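Local coordinates for protein CDA peptide synthetase I (Streptomyces coelicolor, PDB 5DU9) that belongs to the nonribosomal peptide synthetases, the part in this model being a condensation domain of the CoA-dependent acyltransferase superfamily, at residues 265-270 and 395-400; 273-278 and 362-367. The protein carries 1 engineered substitution. All blocks are in the same frame, centred on the assembly; numbering follows the deposited sequence. Where two conformers were deposited one is given.

Contact 1 (265-270 and 395-400); sequences AHWARV and IVLTGT
W267 carries its side of this contact alone, presenting the six-membered half of its indole to L397, G399 and T400. The apolar part is a methyl set against a ring edge: CD2 of L397 lies near the plane of the indole and touches W267 CZ3 at 4.0 Å, so the branch abuts the rim of the ring instead of covering it. With chi1 at 73°, CG of W267 stands between its own N and C, and the indole reaches out from the first turn of helix 267-283 across to L397 on strand 393-398 and the residues after it.

The other contacts are with backbone. W267 CZ2 comes within 3.5 Å of the carbonyl O of G399, approached obliquely, and CA of T400 follows close by. In this condensation domain the meeting place is the start of a helix packed on a mixed four-stranded sheet, where the chain bends away from the strand at G399, with a positive phi of 113°. Beyond the bend, T400 OG1 is hydrogen-bonded to S403 OG.

At the helix start, H266 is the N-cap residue; its carbonyl O accepts the N-H of R269 (2.9 Å from N). Its imidazole also has W267 CD1 over one face, 3.4 Å above the plane and displaced toward the rim. L405, P401 and V366 pack around the same indole.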
loop_
_atom_site.group_PDB
_atom_site.type_symbol
_atom_site.label_atom_id
_atom_site.label_comp_id
_atom_site.label_asym_id
_atom_site.label_seq_id
_atom_site.Cartn_x
_atom_site.Cartn_y
_atom_site.Cartn_z
ATOM N N ALA A 265 6.216 -16.596 -15.293
ATOM C CA ALA A 265 6.315 -15.344 -14.551
ATOM C C ALA A 265 5.427 -15.373 -13.318
ATOM O O ALA A 265 4.351 -15.965 -13.329
ATOM C CB ALA A 265 5.936 -14.168 -15.443
ATOM N N HIS A 266 5.870 -14.713 -12.255
ATOM C CA HIS A 266 5.053 -14.576 -11.058
ATOM C C HIS A 266 3.765 -13.833 -11.414
ATOM O O HIS A 266 3.772 -12.954 -12.273
ATOM C CB HIS A 266 5.838 -13.850 -9.969
ATOM C CG HIS A 266 5.088 -13.688 -8.686
ATOM N ND1 HIS A 266 4.526 -12.489 -8.298
ATOM C CD2 HIS A 266 4.807 -14.572 -7.700
ATOM C CE1 HIS A 266 3.931 -12.644 -7.129
ATOM N NE2 HIS A 266 4.088 -13.898 -6.743
ATOM N N TRP A 267 2.655 -14.185 -10.774
ATOM C CA TRP A 267 1.364 -13.672 -11.222
ATOM C C TRP A 267 1.252 -12.151 -11.121
ATOM O O TRP A 267 0.495 -11.546 -11.865
ATOM C CB TRP A 267 0.226 -14.319 -10.438
ATOM C CG TRP A 267 0.102 -13.845 -9.030
ATOM C CD1 TRP A 267 0.853 -14.243 -7.959
ATOM C CD2 TRP A 267 -0.835 -12.888 -8.530
ATOM N NE1 TRP A 267 0.440 -13.587 -6.825
ATOM C CE2 TRP A 267 -0.595 -12.749 -7.149
ATOM C CE3 TRP A 267 -1.857 -12.135 -9.118
ATOM C CZ2 TRP A 267 -1.339 -11.890 -6.346
ATOM C CZ3 TRP A 267 -2.594 -11.282 -8.319
ATOM C CH2 TRP A 267 -2.328 -11.165 -6.946
ATOM N N ALA A 268 2.006 -11.525 -10.221
ATOM C CA ALA A 268 1.976 -10.060 -10.123
ATOM C C ALA A 268 2.525 -9.433 -11.404
ATOM O O ALA A 268 2.076 -8.365 -11.829
ATOM C CB ALA A 268 2.770 -9.584 -8.911
ATOM N N ARG A 269 3.494 -10.103 -12.022
ATOM C CA ARG A 269 4.042 -9.642 -13.300
ATOM C C ARG A 269 2.991 -9.757 -14.401
ATOM O O ARG A 269 2.926 -8.920 -15.304
ATOM C CB ARG A 269 5.291 -10.442 -13.687
ATOM C CG ARG A 269 6.437 -10.346 -12.683
ATOM C CD ARG A 269 7.021 -8.945 -12.651
ATOM N NE ARG A 269 8.104 -8.815 -11.675
ATOM C CZ ARG A 269 9.382 -9.090 -11.919
ATOM N NH1 ARG A 269 9.766 -9.546 -13.103
ATOM N NH2 ARG A 269 10.281 -8.931 -10.956
ATOM N N VAL A 270 2.177 -10.805 -14.330
ATOM C CA VAL A 270 1.087 -10.988 -15.283
ATOM C C VAL A 270 0.093 -9.836 -15.147
ATOM O O VAL A 270 -0.401 -9.303 -16.138
ATOM C CB VAL A 270 0.371 -12.341 -15.073
ATOM C CG1 VAL A 270 -0.853 -12.470 -15.983
ATOM C CG2 VAL A 270 1.338 -13.493 -15.320
ATOM N N ILE A 395 -4.107 1.224 -8.606
ATOM C CA ILE A 395 -4.762 -0.065 -8.756
ATOM C C ILE A 395 -4.176 -0.995 -7.706
ATOM O O ILE A 395 -3.005 -1.343 -7.767
ATOM C CB ILE A 395 -4.565 -0.651 -10.163
ATOM C CG1 ILE A 395 -5.183 0.291 -11.199
ATOM C CG2 ILE A 395 -5.191 -2.037 -10.253
ATOM C CD1 ILE A 395 -4.904 -0.089 -12.633
ATOM N N VAL A 396 -5.000 -1.380 -6.739
ATOM C CA VAL A 396 -4.542 -2.152 -5.594
ATOM C C VAL A 396 -5.202 -3.524 -5.610
ATOM O O VAL A 396 -6.424 -3.630 -5.718
ATOM C CB VAL A 396 -4.866 -1.431 -4.271
ATOM C CG1 VAL A 396 -4.270 -2.180 -3.086
ATOM C CG2 VAL A 396 -4.358 0.008 -4.310
ATOM N N LEU A 397 -4.386 -4.569 -5.525
ATOM C CA LEU A 397 -4.891 -5.933 -5.440
ATOM C C LEU A 397 -4.493 -6.556 -4.120
ATOM O O LEU A 397 -3.353 -6.421 -3.683
ATOM C CB LEU A 397 -4.359 -6.799 -6.578
ATOM C CG LEU A 397 -5.075 -6.698 -7.918
ATOM C CD1 LEU A 397 -4.831 -5.356 -8.567
ATOM C CD2 LEU A 397 -4.618 -7.819 -8.824
ATOM N N THR A 398 -5.451 -7.229 -3.491
ATOM C CA THR A 398 -5.181 -8.055 -2.326
ATOM C C THR A 398 -5.753 -9.436 -2.586
ATOM O O THR A 398 -6.811 -9.568 -3.192
ATOM C CB THR A 398 -5.793 -7.469 -1.041
ATOM O OG1 THR A 398 -7.218 -7.447 -1.151
ATOM C CG2 THR A 398 -5.288 -6.065 -0.812
ATOM N N GLY A 399 -5.038 -10.461 -2.139
ATOM C CA GLY A 399 -5.442 -11.834 -2.362
ATOM C C GLY A 399 -4.467 -12.538 -3.284
ATOM O O GLY A 399 -3.363 -12.050 -3.523
ATOM N N THR A 400 -4.886 -13.690 -3.797
ATOM C CA THR A 400 -4.076 -14.485 -4.712
ATOM C C THR A 400 -4.978 -15.079 -5.789
ATOM O O THR A 400 -6.197 -15.111 -5.630
ATOM C CB THR A 400 -3.345 -15.634 -3.994
ATOM O OG1 THR A 400 -4.308 -16.544 -3.451
ATOM C CG2 THR A 400 -2.457 -15.108 -2.878
#

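Contact 2 (273-278 and 362-367); sequences AGVAAF and PTVNVM
Helix 267-283 rests here on strand 363-366 through a small, buried and wholly apolar contact between V275 on the helix and V364 and P362 on the strand side. Within 273-278, V275 has its CA nearest, 7.9 Å from CA of V364, and both valines start toward each other from their backbones.

The meeting is one of methyl groups. CG2 of V364 nestles against the fork of V275, lying 3.9 Å from V275 CG1 and equally far from V275 CG2, and it reaches down almost to the branch point, 4.1 Å from V275 CB. The second methyl of V364, CG1, adds a longer touch at 4.2 Å to CG2 of V275. That V364 leads with CG2 follows from its chi1 of -178°: CG1 is set opposite the backbone N, and CG2, beside that N, is left to meet the helix. P362, the residue just before the strand, also touches V275, its ring atom CG lying 4.3 Å from V275 CG1.

This is alpha-on-beta packing within a condensation domain, with P362 and V364, two residues apart, both directed at the helix. T363, between them, serves a different neighbourhood: its OG1 is hydrogen-bonded to NH1 of R312, a residue of the UM2 pocket. Backbone hydrogen bonds join P362 and V364 to S291 of strand 287-294, while T363 bonds to L393.

Around the valine pair, I272 packs on V364, and V290 and F428 pack on V275. The ring of F428, from helix 418-437, also meets F278 edge-to-face.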
loop_
_atom_site.group_PDB
_atom_site.type_symbol
_atom_site.label_atom_id
_atom_site.label_comp_id
_atom_site.label_asym_id
_atom_site.label_seq_id
_atom_site.Cartn_x
_atom_site.Cartn_y
_atom_site.Cartn_z
ATOM N N ALA A 273 1.652 -6.658 -16.587
ATOM C CA ALA A 273 1.569 -6.762 -18.043
ATOM C C ALA A 273 0.145 -6.495 -18.529
ATOM O O ALA A 273 -0.060 -5.864 -19.567
ATOM C CB ALA A 273 2.041 -8.134 -18.506
ATOM N N GLY A 274 -0.838 -6.970 -17.769
ATOM C CA GLY A 274 -2.233 -6.737 -18.094
ATOM C C GLY A 274 -2.599 -5.265 -18.074
ATOM O O GLY A 274 -3.311 -4.788 -18.953
ATOM N N VAL A 275 -2.120 -4.540 -17.068
ATOM C CA VAL A 275 -2.350 -3.102 -17.011
ATOM C C VAL A 275 -1.668 -2.419 -18.197
ATOM O O VAL A 275 -2.259 -1.563 -18.844
ATOM C CB VAL A 275 -1.849 -2.489 -15.683
ATOM C CG1 VAL A 275 -2.048 -0.980 -15.682
ATOM C CG2 VAL A 275 -2.577 -3.106 -14.504
ATOM N N ALA A 276 -0.429 -2.804 -18.490
ATOM C CA ALA A 276 0.293 -2.226 -19.619
ATOM C C ALA A 276 -0.457 -2.457 -20.928
ATOM O O ALA A 276 -0.597 -1.550 -21.743
ATOM C CB ALA A 276 1.696 -2.808 -19.706
ATOM N N ALA A 277 -0.936 -3.683 -21.123
ATOM C CA ALA A 277 -1.689 -4.034 -22.320
ATOM C C ALA A 277 -3.000 -3.258 -22.394
ATOM O O ALA A 277 -3.408 -2.807 -23.464
ATOM C CB ALA A 277 -1.959 -5.531 -22.346
ATOM N N PHE A 278 -3.653 -3.107 -21.247
ATOM C CA PHE A 278 -4.901 -2.352 -21.153
ATOM C C PHE A 278 -4.695 -0.888 -21.544
ATOM O O PHE A 278 -5.476 -0.322 -22.311
ATOM C CB PHE A 278 -5.463 -2.451 -19.732
ATOM C CG PHE A 278 -6.753 -1.706 -19.527
ATOM C CD1 PHE A 278 -7.936 -2.178 -20.070
ATOM C CD2 PHE A 278 -6.785 -0.545 -18.776
ATOM C CE1 PHE A 278 -9.127 -1.501 -19.877
ATOM C CE2 PHE A 278 -7.973 0.140 -18.579
ATOM C CZ PHE A 278 -9.146 -0.341 -19.134
ATOM N N PRO A 362 -0.397 4.917 -13.767
ATOM C CA PRO A 362 -1.177 4.356 -12.662
ATOM C C PRO A 362 -0.287 3.523 -11.757
ATOM O O PRO A 362 0.573 2.803 -12.254
ATOM C CB PRO A 362 -2.225 3.489 -13.365
ATOM C CG PRO A 362 -1.672 3.240 -14.732
ATOM C CD PRO A 362 -0.893 4.469 -15.078
ATOM N N THR A 363 -0.463 3.637 -10.447
ATOM C CA THR A 363 0.278 2.792 -9.528
ATOM C C THR A 363 -0.355 1.412 -9.520
ATOM O O THR A 363 -1.550 1.280 -9.263
ATOM C CB THR A 363 0.298 3.366 -8.101
ATOM O OG1 THR A 363 0.936 4.650 -8.110
ATOM C CG2 THR A 363 1.057 2.435 -7.157
ATOM N N VAL A 364 0.444 0.393 -9.824
ATOM C CA VAL A 364 -0.021 -0.988 -9.801
ATOM C C VAL A 364 0.584 -1.677 -8.588
ATOM O O VAL A 364 1.767 -2.015 -8.574
ATOM C CB VAL A 364 0.355 -1.742 -11.086
ATOM C CG1 VAL A 364 -0.196 -3.170 -11.050
ATOM C CG2 VAL A 364 -0.174 -0.996 -12.298
ATOM N N ASN A 365 -0.256 -1.874 -7.576
ATOM C CA ASN A 365 0.157 -2.387 -6.283
ATOM C C ASN A 365 -0.459 -3.755 -6.032
ATOM O O ASN A 365 -1.573 -3.857 -5.512
ATOM C CB ASN A 365 -0.254 -1.397 -5.186
ATOM C CG ASN A 365 0.177 -1.831 -3.802
ATOM O OD1 ASN A 365 0.919 -2.796 -3.638
ATOM N ND2 ASN A 365 -0.283 -1.100 -2.792
ATOM N N VAL A 366 0.261 -4.800 -6.430
ATOM C CA VAL A 366 -0.149 -6.167 -6.159
ATOM C C VAL A 366 0.434 -6.508 -4.802
ATOM O O VAL A 366 1.630 -6.772 -4.680
ATOM C CB VAL A 366 0.340 -7.147 -7.235
ATOM C CG1 VAL A 366 -0.193 -8.552 -6.955
ATOM C CG2 VAL A 366 -0.091 -6.683 -8.616
ATOM N N MET A 367 -0.403 -6.476 -3.772
ATOM C CA MET A 367 0.100 -6.645 -2.418
ATOM C C MET A 367 0.618 -8.062 -2.220
ATOM O O MET A 367 0.051 -9.023 -2.750
ATOM C CB MET A 367 -0.977 -6.318 -1.386
ATOM C CG MET A 367 -1.292 -4.833 -1.309
ATOM S SD MET A 367 -2.225 -4.369 0.162
ATOM C CE MET A 367 -0.958 -4.484 1.424
#

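Overall arrangement
Contacts 1 and 2 are two points at which helix 267-283 lies on one sheet, their centres about 8 Å apart. The strands they use are parallel neighbours, joined by probable hydrogen bonds from I395 N to T363 O (2.6 Å) and from N365 N to I395 O (2.8 Å). W267 bridges the contacts as well, its CH2 atom packing 3.4 Å from CG1 of V366. In the sequence, both segments of contact 2 fall between the two segments of contact 1. Neither touches the ligand: the side chain of V364 is about 11 Å from UM2 and that of L397 about 14 Å. Pocket residues adjoin both strands, however, with S387 against V396 and R312 beside T363.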